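Local coordinates for protein glycoside hydrolase family 43 (Halothermothrix orenii, PDB 4QQS) that has alpha-L-arabinofuranosidase activity as a thermostable five-bladed beta-propeller enzyme and probably helps to degrade plant polysaccharides such as xylan, at residues K82-Y87 against I98-S103. Residues are numbered along the deposited sequence; the frame is centred on the assembly and turned at random.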
ATOM      1  N   LYS A  82       5.962 -19.608   0.525  1.00 14.24           N
ATOM      2  CA  LYS A  82       6.189 -18.929   1.800  1.00 14.69           C
ATOM      3  C   LYS A  82       5.753 -17.483   1.701  1.00 12.27           C
ATOM      4  O   LYS A  82       5.296 -17.043   0.655  1.00 12.89           O
ATOM      5  CB  LYS A  82       7.631 -19.054   2.292  1.00 18.01           C
ATOM      6  CG  LYS A  82       8.677 -18.273   1.552  1.00 21.16           C
ATOM      7  CD  LYS A  82      10.023 -18.546   2.226  1.00 23.72           C
ATOM      8  CE  LYS A  82      11.141 -17.679   1.706  1.00 25.66           C
ATOM      9  NZ  LYS A  82      12.405 -17.903   2.461  1.00 26.85           N
ATOM     10  N   PHE A  83       5.866 -16.768   2.818  1.00 10.99           N
ATOM     11  CA  PHE A  83       5.448 -15.376   2.882  1.00 10.56           C
ATOM     12  C   PHE A  83       6.648 -14.463   2.808  1.00  9.98           C
ATOM     13  O   PHE A  83       7.628 -14.663   3.511  1.00 10.89           O
ATOM     14  CB  PHE A  83       4.640 -15.116   4.154  1.00 10.85           C
ATOM     15  CG  PHE A  83       3.423 -15.977   4.252  1.00 11.91           C
ATOM     16  CD1 PHE A  83       3.497 -17.251   4.790  1.00 13.14           C
ATOM     17  CD2 PHE A  83       2.214 -15.546   3.739  1.00 13.19           C
ATOM     18  CE1 PHE A  83       2.382 -18.061   4.835  1.00 14.57           C
ATOM     19  CE2 PHE A  83       1.095 -16.356   3.793  1.00 14.70           C
ATOM     20  CZ  PHE A  83       1.186 -17.608   4.341  1.00 15.54           C
ATOM     21  N   TYR A  84       6.567 -13.465   1.936  1.00  8.93           N
ATOM     22  CA  TYR A  84       7.598 -12.444   1.800  1.00  8.33           C
ATOM     23  C   TYR A  84       7.004 -11.093   2.154  1.00  8.47           C
ATOM     24  O   TYR A  84       5.953 -10.722   1.650  1.00  9.64           O
ATOM     25  CB  TYR A  84       8.143 -12.377   0.376  1.00  9.37           C
ATOM     26  CG  TYR A  84       8.998 -13.549  -0.022  1.00 10.88           C
ATOM     27  CD1 TYR A  84       8.436 -14.700  -0.528  1.00 12.39           C
ATOM     28  CD2 TYR A  84      10.381 -13.490   0.086  1.00 12.96           C
ATOM     29  CE1 TYR A  84       9.210 -15.763  -0.915  1.00 14.85           C
ATOM     30  CE2 TYR A  84      11.170 -14.561  -0.292  1.00 15.20           C
ATOM     31  CZ  TYR A  84      10.575 -15.695  -0.795  1.00 16.53           C
ATOM     32  OH  TYR A  84      11.333 -16.775  -1.193  1.00 19.14           O
ATOM     33  N   MET A  85       7.707 -10.365   3.017  1.00  8.17           N
ATOM     34  CA  MET A  85       7.324  -9.028   3.420  1.00  7.65           C
ATOM     35  C   MET A  85       8.338  -8.018   2.905  1.00  7.52           C
ATOM     36  O   MET A  85       9.532  -8.168   3.120  1.00  8.20           O
ATOM     37  CB  MET A  85       7.267  -8.910   4.940  1.00  8.06           C
ATOM     38  CG  MET A  85       6.835  -7.522   5.425  1.00  8.63           C
ATOM     39  SD  MET A  85       6.847  -7.311   7.215  1.00  9.17           S
ATOM     40  CE  MET A  85       5.443  -8.307   7.703  1.00 10.12           C
ATOM     41  N   THR A  86       7.852  -6.988   2.230  1.00  7.25           N
ATOM     42  CA  THR A  86       8.649  -5.806   1.973  1.00  7.09           C
ATOM     43  C   THR A  86       8.233  -4.724   2.951  1.00  6.61           C
ATOM     44  O   THR A  86       7.094  -4.693   3.423  1.00  6.84           O
ATOM     45  CB  THR A  86       8.465  -5.281   0.530  1.00  7.91           C
ATOM     46  OG1 THR A  86       7.070  -5.135   0.243  1.00  8.59           O
ATOM     47  CG2 THR A  86       9.094  -6.219  -0.484  1.00  8.32           C
ATOM     48  N   TYR A  87       9.165  -3.831   3.251  1.00  6.69           N
ATOM     49  CA  TYR A  87       8.898  -2.699   4.118  1.00  6.38           C
ATOM     50  C   TYR A  87      10.029  -1.714   3.939  1.00  6.79           C
ATOM     51  O   TYR A  87      11.039  -2.033   3.304  1.00  7.52           O
ATOM     52  CB  TYR A  87       8.785  -3.126   5.585  1.00  6.98           C
ATOM     53  CG  TYR A  87      10.039  -3.697   6.223  1.00  7.04           C
ATOM     54  CD1 TYR A  87      10.358  -5.045   6.113  1.00  7.65           C
ATOM     55  CD2 TYR A  87      10.887  -2.896   6.977  1.00  7.15           C
ATOM     56  CE1 TYR A  87      11.469  -5.582   6.747  1.00  8.38           C
ATOM     57  CE2 TYR A  87      11.998  -3.419   7.614  1.00  7.71           C
ATOM     58  CZ  TYR A  87      12.287  -4.761   7.495  1.00  8.09           C
ATOM     59  OH  TYR A  87      13.394  -5.248   8.154  1.00  9.13           O
ATOM     60  N   ILE A  98      14.222   0.178   1.322  1.00  7.00           N
ATOM     61  CA  ILE A  98      13.364  -0.991   1.282  0.64  6.61           C
ATOM     62  C   ILE A  98      14.152  -2.219   1.737  1.00  6.94           C
ATOM     63  O   ILE A  98      15.351  -2.337   1.448  1.00  7.88           O
ATOM     64  CB  ILE A  98      12.797  -1.125  -0.134  0.64  6.62           C
ATOM     65  CG1 ILE A  98      11.779   0.000  -0.346  0.64  6.62           C
ATOM     66  CG2 ILE A  98      12.172  -2.496  -0.391  0.64  6.29           C
ATOM     67  CD1 ILE A  98      11.532   0.325  -1.801  0.64  6.81           C
ATOM     68  N   ALA A  99      13.470  -3.098   2.469  1.00  7.12           N
ATOM     69  CA  ALA A  99      14.003  -4.364   2.940  1.00  7.11           C
ATOM     70  C   ALA A  99      13.030  -5.485   2.592  1.00  7.17           C
ATOM     71  O   ALA A  99      11.829  -5.260   2.411  1.00  7.59           O
ATOM     72  CB  ALA A  99      14.213  -4.318   4.443  1.00  8.36           C
ATOM     73  N   LEU A 100      13.576  -6.697   2.531  1.00  7.40           N
ATOM     74  CA  LEU A 100      12.839  -7.917   2.247  1.00  7.43           C
ATOM     75  C   LEU A 100      13.049  -8.933   3.367  1.00  7.49           C
ATOM     76  O   LEU A 100      14.189  -9.210   3.751  1.00  8.20           O
ATOM     77  CB  LEU A 100      13.333  -8.516   0.932  1.00  8.13           C
ATOM     78  CG  LEU A 100      12.599  -9.757   0.416  1.00  9.63           C
ATOM     79  CD1 LEU A 100      11.186  -9.407  -0.011  1.00 10.51           C
ATOM     80  CD2 LEU A 100      13.360 -10.407  -0.733  1.00 10.96           C
ATOM     81  N   ALA A 101      11.947  -9.496   3.855  1.00  7.94           N
ATOM     82  CA  ALA A 101      11.939 -10.489   4.925  1.00  7.88           C
ATOM     83  C   ALA A 101      11.016 -11.637   4.522  1.00  8.32           C
ATOM     84  O   ALA A 101      10.210 -11.500   3.599  1.00  9.06           O
ATOM     85  CB  ALA A 101      11.460  -9.865   6.219  1.00  8.27           C
ATOM     86  N   SER A 102      11.111 -12.760   5.232  1.00  8.67           N
ATOM     87  CA  SER A 102      10.233 -13.888   4.952  1.00  9.53           C
ATOM     88  C   SER A 102       9.813 -14.630   6.216  1.00  9.38           C
ATOM     89  O   SER A 102      10.428 -14.497   7.272  1.00  9.57           O
ATOM     90  CB  SER A 102      10.895 -14.842   3.963  1.00 11.61           C
ATOM     91  OG  SER A 102      11.960 -15.542   4.576  1.00 13.63           O
ATOM     92  N   SER A 103       8.757 -15.428   6.087  1.00  9.77           N
ATOM     93  CA  SER A 103       8.247 -16.246   7.178  1.00 10.08           C
ATOM     94  C   SER A 103       7.511 -17.435   6.600  1.00 10.94           C
ATOM     95  O   SER A 103       6.965 -17.374   5.504  1.00 11.52           O
ATOM     96  CB  SER A 103       7.273 -15.442   8.042  1.00 11.28           C
ATOM     97  OG  SER A 103       6.805 -16.212   9.138  1.00 13.08           O
TER
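Residues 82-87 and 98-103 pair as antiparallel strands at 155°, the two central strands of a four-stranded blade of the beta-propeller, and six backbone hydrogen bonds join Phe-83, Met-85 and Tyr-87 to Ser-103, Ala-101 and Ala-99. Between these pairs lie the non-hydrogen-bonded pairs Tyr-84 with Ser-102 and Thr-86 with Leu-100, whose side chains point to the face opposite that of Phe-83, Met-85 and Tyr-87. There CD1 of Leu-100 meets CG2 of Thr-86 at 3.8 Å and, more loosely, the Tyr-84 ring, while CB of Ser-102 lies over one face of that ring. Thr-86 also packs on Ala-127 and Ile-129 of strand 124-131, in the next blade. At the hairpin's far end from its turn, Lys-82 extends beyond CG alongside Ser-102: Lys-82 CE packs 3.6 Å from Ser-102 CB, and Lys-82 NZ donates to Ser-102 OG at 3.2 Å. Truncating Lys-82 to an alanine would probably leave Ser-102 OG without this donor and the serine CB without the aliphatic chain packed against it. The carbonyl O of Ser-103 accepts from Phe-83 N and also meets the edge of the phenylalanine ring, in its plane. On the face bearing Met-85 and Tyr-87, Leu-57 of strand 51-58 covers both, and Ala-101, from the preceding blade. With CG between its backbone N and carbonyl carbon (chi1 64°), Tyr-87 swings its ring across to the partner strand, and its OH is hydrogen-bonded to OD1 of Asn-112. Ala-99 CB makes a CH-pi contact over one face of the Tyr-87 ring, offset toward the rim and 3.6 Å from Tyr-87 CZ.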